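Local coordinates for protein possible prolidase (Bifidobacterium longum NCC2705, PDB 2P9B) that is a putative amidohydrolase that probably hydrolyses carbon-nitrogen bonds, possibly as a prolidase, at residues V397-N409 / A416-H428. Residues are numbered along the deposited sequence; the frame is centred on the assembly and turned at random.
Sequences VGKSADLLVLNAN and ALEHPALVIAAGH
Strands 403-406 and 422-425 run antiparallel at 174°, Leu403 facing Ile424 and Val405 facing Leu422 as hydrogen-bonded pairs, with Leu404 opposite Val423 as the non-hydrogen-bonded pair between them. A classic beta bulge ends the ladder: Val405 O accepts from both Ala421 N (2.7 Å) and Leu422 N (3.2 Å). On one face, Leu403 and Ile424 lie side by side, CD1 to CD1 3.9 Å, beta-branched Ile424 also resting CG2 on Ala401 O. On the other, Leu404, its CG anti to the backbone N (chi1 170°), lays CD1 over Pro420 CB at 3.6 Å, while Leu406 CD1 reaches Leu417 CD2; Leu73 and Met70 of neighbouring strand 68-78 touch Leu404 and Leu406. At the far end Asp402 OD1 takes Ala426 N (2.8 Å) from above the carboxylate plane, and OD2 salt-bridges Arg158 and accepts from Thr392 OG1. A leucine in place of Asp402 would probably leave Ala426 N, Arg158 and Thr392 without their acceptor. Gly427, at phi 85°, suits the type I' turn 425-428 and gives its N to Ala401 O. Backbone bonds thus set the register, leucine, valine and isoleucine line both faces, and one carboxylate ties the turn to Arg158 at the start of strand 158-160, within the same mixed sheet.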
# COMPACT_ATOMS: atom_id res chain seq x y z
N VAL A 397 -3.90 -20.07 9.91
CA VAL A 397 -4.77 -20.18 11.07
C VAL A 397 -4.43 -19.12 12.12
O VAL A 397 -3.26 -18.93 12.45
CB VAL A 397 -4.65 -21.58 11.71
CG1 VAL A 397 -5.50 -21.67 12.97
CG2 VAL A 397 -5.10 -22.64 10.70
N GLY A 398 -5.45 -18.45 12.62
CA GLY A 398 -5.25 -17.43 13.63
C GLY A 398 -5.27 -16.01 13.09
O GLY A 398 -5.56 -15.06 13.81
N LYS A 399 -4.96 -15.87 11.80
CA LYS A 399 -4.94 -14.55 11.19
C LYS A 399 -6.32 -14.12 10.70
O LYS A 399 -7.22 -14.94 10.53
CB LYS A 399 -3.95 -14.52 10.02
CG LYS A 399 -2.50 -14.63 10.44
CD LYS A 399 -1.58 -14.15 9.32
CE LYS A 399 -0.12 -14.42 9.64
NZ LYS A 399 0.27 -13.88 10.96
N SER A 400 -6.46 -12.82 10.48
CA SER A 400 -7.71 -12.23 10.01
C SER A 400 -8.11 -12.85 8.67
O SER A 400 -7.27 -13.06 7.81
CB SER A 400 -7.54 -10.72 9.85
OG SER A 400 -8.78 -10.06 9.67
N ALA A 401 -9.39 -13.12 8.50
CA ALA A 401 -9.86 -13.71 7.26
C ALA A 401 -9.97 -12.67 6.15
O ALA A 401 -11.07 -12.29 5.75
CB ALA A 401 -11.20 -14.41 7.48
N ASP A 402 -8.82 -12.20 5.66
CA ASP A 402 -8.78 -11.23 4.57
C ASP A 402 -8.50 -12.07 3.33
O ASP A 402 -7.34 -12.41 3.05
CB ASP A 402 -7.66 -10.21 4.80
CG ASP A 402 -7.98 -9.23 5.93
OD1 ASP A 402 -9.11 -8.70 5.96
OD2 ASP A 402 -7.09 -8.98 6.78
N LEU A 403 -9.55 -12.41 2.60
CA LEU A 403 -9.41 -13.27 1.42
C LEU A 403 -9.79 -12.60 0.12
O LEU A 403 -10.75 -11.84 0.06
CB LEU A 403 -10.28 -14.52 1.58
CG LEU A 403 -10.40 -15.17 2.96
CD1 LEU A 403 -11.22 -16.46 2.83
CD2 LEU A 403 -9.04 -15.46 3.54
N LEU A 404 -9.04 -12.91 -0.92
CA LEU A 404 -9.33 -12.37 -2.24
C LEU A 404 -9.55 -13.58 -3.15
O LEU A 404 -8.64 -14.37 -3.38
CB LEU A 404 -8.17 -11.52 -2.74
CG LEU A 404 -8.24 -11.07 -4.21
CD1 LEU A 404 -9.56 -10.35 -4.49
CD2 LEU A 404 -7.05 -10.17 -4.51
N VAL A 405 -10.78 -13.72 -3.63
CA VAL A 405 -11.14 -14.83 -4.51
C VAL A 405 -11.10 -14.37 -5.96
O VAL A 405 -11.74 -13.38 -6.32
CB VAL A 405 -12.54 -15.37 -4.16
CG1 VAL A 405 -12.83 -16.63 -4.96
CG2 VAL A 405 -12.62 -15.66 -2.65
N LEU A 406 -10.35 -15.10 -6.77
CA LEU A 406 -10.17 -14.78 -8.19
C LEU A 406 -10.71 -15.85 -9.13
O LEU A 406 -10.88 -17.00 -8.74
CB LEU A 406 -8.68 -14.57 -8.46
CG LEU A 406 -7.98 -13.60 -7.51
CD1 LEU A 406 -6.47 -13.58 -7.78
CD2 LEU A 406 -8.57 -12.21 -7.68
N ASN A 407 -10.96 -15.45 -10.37
CA ASN A 407 -11.49 -16.37 -11.37
C ASN A 407 -10.39 -17.08 -12.16
O ASN A 407 -10.66 -18.01 -12.92
CB ASN A 407 -12.42 -15.62 -12.33
CG ASN A 407 -13.74 -15.23 -11.68
OD1 ASN A 407 -14.24 -14.13 -11.87
ND2 ASN A 407 -14.30 -16.15 -10.91
N ALA A 408 -9.15 -16.64 -11.97
CA ALA A 408 -8.02 -17.25 -12.66
C ALA A 408 -6.77 -17.12 -11.80
O ALA A 408 -6.77 -16.40 -10.80
CB ALA A 408 -7.80 -16.57 -14.02
N ASN A 409 -5.71 -17.82 -12.18
CA ASN A 409 -4.46 -17.81 -11.42
C ASN A 409 -3.59 -16.60 -11.78
O ASN A 409 -3.10 -16.50 -12.90
CB ASN A 409 -3.68 -19.09 -11.67
CG ASN A 409 -2.51 -19.26 -10.72
OD1 ASN A 409 -2.01 -18.29 -10.16
ND2 ASN A 409 -2.07 -20.50 -10.55
N ALA A 416 -5.38 -11.19 -13.74
CA ALA A 416 -6.43 -11.96 -13.10
C ALA A 416 -6.87 -11.20 -11.84
O ALA A 416 -7.98 -11.40 -11.33
CB ALA A 416 -5.91 -13.34 -12.71
N LEU A 417 -6.00 -10.33 -11.36
CA LEU A 417 -6.28 -9.54 -10.16
C LEU A 417 -7.28 -8.41 -10.41
O LEU A 417 -7.98 -7.98 -9.50
CB LEU A 417 -4.98 -8.93 -9.61
CG LEU A 417 -3.87 -9.87 -9.13
CD1 LEU A 417 -2.62 -9.05 -8.87
CD2 LEU A 417 -4.31 -10.59 -7.86
N GLU A 418 -7.34 -7.93 -11.65
CA GLU A 418 -8.20 -6.81 -11.99
C GLU A 418 -9.68 -6.96 -11.65
O GLU A 418 -10.30 -6.02 -11.16
CB GLU A 418 -8.04 -6.47 -13.48
CG GLU A 418 -8.74 -5.18 -13.89
CD GLU A 418 -8.43 -4.78 -15.32
OE1 GLU A 418 -8.14 -5.67 -16.14
OE2 GLU A 418 -8.49 -3.57 -15.62
N HIS A 419 -10.25 -8.14 -11.89
CA HIS A 419 -11.66 -8.35 -11.60
C HIS A 419 -11.88 -9.48 -10.60
O HIS A 419 -12.05 -10.64 -10.97
CB HIS A 419 -12.43 -8.66 -12.90
CG HIS A 419 -12.27 -7.62 -13.96
ND1 HIS A 419 -11.21 -7.59 -14.84
CD2 HIS A 419 -13.04 -6.54 -14.26
CE1 HIS A 419 -11.33 -6.55 -15.64
NE2 HIS A 419 -12.43 -5.89 -15.31
N PRO A 420 -11.88 -9.14 -9.30
CA PRO A 420 -12.08 -10.15 -8.26
C PRO A 420 -13.44 -10.84 -8.35
O PRO A 420 -14.42 -10.26 -8.82
CB PRO A 420 -11.94 -9.36 -6.96
CG PRO A 420 -11.07 -8.20 -7.34
CD PRO A 420 -11.62 -7.82 -8.70
N ALA A 421 -13.50 -12.09 -7.90
CA ALA A 421 -14.74 -12.85 -7.88
C ALA A 421 -15.47 -12.50 -6.59
O ALA A 421 -16.69 -12.37 -6.55
CB ALA A 421 -14.45 -14.34 -7.93
N LEU A 422 -14.69 -12.35 -5.52
CA LEU A 422 -15.25 -12.01 -4.21
C LEU A 422 -14.14 -11.54 -3.29
O LEU A 422 -13.02 -12.05 -3.34
CB LEU A 422 -15.93 -13.23 -3.59
CG LEU A 422 -16.50 -13.12 -2.16
CD1 LEU A 422 -17.64 -12.12 -2.13
CD2 LEU A 422 -16.99 -14.49 -1.70
N VAL A 423 -14.45 -10.56 -2.44
CA VAL A 423 -13.49 -10.04 -1.48
C VAL A 423 -14.07 -10.23 -0.09
O VAL A 423 -15.25 -9.98 0.13
CB VAL A 423 -13.24 -8.54 -1.69
CG1 VAL A 423 -12.13 -8.06 -0.75
CG2 VAL A 423 -12.85 -8.28 -3.13
N ILE A 424 -13.25 -10.70 0.84
CA ILE A 424 -13.71 -10.92 2.20
C ILE A 424 -12.75 -10.13 3.09
O ILE A 424 -11.54 -10.30 3.00
CB ILE A 424 -13.66 -12.42 2.57
CG1 ILE A 424 -14.55 -13.20 1.59
CG2 ILE A 424 -14.13 -12.63 4.01
CD1 ILE A 424 -14.57 -14.69 1.80
N ALA A 425 -13.31 -9.25 3.92
CA ALA A 425 -12.50 -8.43 4.81
C ALA A 425 -12.75 -8.82 6.26
O ALA A 425 -13.86 -8.69 6.76
CB ALA A 425 -12.84 -6.95 4.60
N ALA A 426 -11.71 -9.30 6.92
CA ALA A 426 -11.84 -9.73 8.31
C ALA A 426 -13.07 -10.61 8.52
O ALA A 426 -13.82 -10.44 9.48
CB ALA A 426 -11.90 -8.51 9.23
N GLY A 427 -13.29 -11.54 7.59
CA GLY A 427 -14.42 -12.44 7.71
C GLY A 427 -15.73 -11.91 7.16
O GLY A 427 -16.72 -12.63 7.10
N HIS A 428 -15.74 -10.65 6.74
CA HIS A 428 -16.93 -10.01 6.19
C HIS A 428 -16.94 -10.03 4.67
O HIS A 428 -16.20 -9.28 4.04
CB HIS A 428 -17.01 -8.54 6.64
CG HIS A 428 -17.19 -8.35 8.11
ND1 HIS A 428 -18.41 -8.54 8.74
CD2 HIS A 428 -16.34 -7.94 9.07
CE1 HIS A 428 -18.29 -8.26 10.02
NE2 HIS A 428 -17.04 -7.89 10.25
O HOH W 1 -10.26 -12.69 -11.15